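Local coordinates for protein B-agarase (Saccharophagus degradans, PDB 4BQ2) that hydrolyses beta-1,4 linkages of agarose as an exo-acting family 50 glycoside hydrolase, probably releasing neoagarobiose from chain ends, at residues M241-K246 and W250-K255. Sequence-based numbering, arbitrary orientation.
Sequences MPSRSK and WLAGPK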
# COMPACT_ATOMS: atom_id res chain seq x y z
N MET A 241 20.88 12.23 16.15
CA MET A 241 20.45 12.16 17.55
C MET A 241 21.60 11.69 18.43
O MET A 241 22.53 11.05 17.92
CB MET A 241 19.28 11.19 17.71
CG MET A 241 17.96 11.81 17.28
SD MET A 241 16.51 10.83 17.77
CE MET A 241 15.22 12.04 17.45
N PRO A 242 21.55 12.03 19.75
CA PRO A 242 22.69 11.64 20.58
C PRO A 242 22.83 10.13 20.71
O PRO A 242 21.84 9.38 20.62
CB PRO A 242 22.39 12.27 21.97
CG PRO A 242 20.97 12.71 21.92
CD PRO A 242 20.61 12.91 20.48
N SER A 243 24.06 9.70 20.90
CA SER A 243 24.31 8.29 21.23
C SER A 243 24.08 7.33 20.05
O SER A 243 23.96 6.14 20.25
CB SER A 243 23.48 7.84 22.43
OG SER A 243 23.88 6.53 22.82
N ARG A 244 24.04 7.87 18.84
CA ARG A 244 24.05 7.05 17.63
C ARG A 244 25.51 6.77 17.27
O ARG A 244 26.39 7.65 17.41
CB ARG A 244 23.34 7.78 16.47
CG ARG A 244 21.82 7.99 16.65
CD ARG A 244 21.09 6.69 16.96
NE ARG A 244 19.65 6.85 17.30
CZ ARG A 244 18.75 7.19 16.40
NH1 ARG A 244 19.15 7.44 15.17
NH2 ARG A 244 17.46 7.31 16.72
N SER A 245 25.79 5.54 16.83
CA SER A 245 27.12 5.20 16.33
C SER A 245 27.23 5.74 14.90
O SER A 245 26.25 6.24 14.34
CB SER A 245 27.32 3.69 16.37
OG SER A 245 26.34 3.03 15.57
N LYS A 246 28.42 5.67 14.31
CA LYS A 246 28.62 6.04 12.90
C LYS A 246 27.48 5.54 11.99
O LYS A 246 26.91 6.33 11.22
CB LYS A 246 29.98 5.50 12.37
CG LYS A 246 30.23 5.73 10.88
CD LYS A 246 31.51 5.01 10.44
CE LYS A 246 31.90 5.36 9.02
NZ LYS A 246 33.17 4.65 8.67
N TRP A 250 23.29 1.88 18.32
CA TRP A 250 23.20 2.41 19.69
C TRP A 250 24.60 2.38 20.30
O TRP A 250 25.15 1.30 20.55
CB TRP A 250 22.19 1.59 20.52
CG TRP A 250 21.85 2.15 21.90
CD1 TRP A 250 21.99 1.49 23.10
CD2 TRP A 250 21.31 3.45 22.21
NE1 TRP A 250 21.56 2.30 24.14
CE2 TRP A 250 21.14 3.50 23.62
CE3 TRP A 250 20.93 4.56 21.45
CZ2 TRP A 250 20.62 4.63 24.29
CZ3 TRP A 250 20.40 5.69 22.11
CH2 TRP A 250 20.26 5.71 23.53
N LEU A 251 25.19 3.57 20.47
CA LEU A 251 26.54 3.71 21.03
C LEU A 251 26.70 3.06 22.40
O LEU A 251 27.75 2.48 22.67
CB LEU A 251 26.97 5.17 21.16
CG LEU A 251 28.01 5.86 20.28
CD1 LEU A 251 28.36 7.21 20.89
CD2 LEU A 251 29.27 5.04 20.06
N ALA A 252 25.67 3.18 23.25
CA ALA A 252 25.78 2.71 24.63
C ALA A 252 26.03 1.19 24.69
O ALA A 252 26.74 0.69 25.57
CB ALA A 252 24.57 3.13 25.45
N GLY A 253 25.48 0.46 23.72
CA GLY A 253 25.86 -0.93 23.56
C GLY A 253 24.93 -1.87 24.30
O GLY A 253 23.77 -1.55 24.53
N PRO A 254 25.43 -3.06 24.66
CA PRO A 254 26.82 -3.48 24.50
C PRO A 254 27.20 -3.71 23.03
O PRO A 254 26.33 -3.95 22.19
CB PRO A 254 26.86 -4.81 25.25
CG PRO A 254 25.49 -5.37 25.03
CD PRO A 254 24.54 -4.20 24.96
N LYS A 255 28.50 -3.62 22.75
CA LYS A 255 29.00 -3.81 21.41
C LYS A 255 29.18 -5.30 21.16
O LYS A 255 29.70 -6.02 22.02
CB LYS A 255 30.31 -3.00 21.20
CG LYS A 255 30.97 -3.21 19.84
CD LYS A 255 31.73 -1.99 19.36
CE LYS A 255 33.15 -1.95 19.89
NZ LYS A 255 33.67 -0.56 19.72
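Ser243 lies over one face of the Trp250 indole, its OG 3.6 Å from CZ3 and displaced toward the ring's rim, with CB 3.8 Å from the same carbon. The two residues belong to one long surface loop between helix 222-235 and strand 263-267, which doubles back on itself through a single beta bridge pairing Arg244 with Trp250. A type II beta turn from Met241 to Arg244 carries Ser243 at its third position, with positive phi (72°), and its carbonyl faces the returning chain. There Leu251 N donates a fairly straight hydrogen bond to Ser243 O (2.9 Å, 161° at the hydrogen). The indole starts away from 241-246, but with CG anti to the backbone N (chi1 -172°) its six-membered ring comes back against Ser243, and Ala252 N lies over the same ring face as Ser243 OG. Tyr743 of helix 742-746 meets the indole at a shallow angle, joining the loop to the C-terminal end of the chain. The Leu251 side chain sets out toward 241-246, and its CG lies 3.8 Å from Arg244 O. Arg244 and Ser245 have their polar partners beyond the two segments: Arg244 NH2 is hydrogen-bonded to the carbonyls of Gly411 and Asn739, and Ser245 OG to Asp275 OD2. The Arg244 guanidinium carries Met241 CB over the centre of one face, 4.2 Å above its plane.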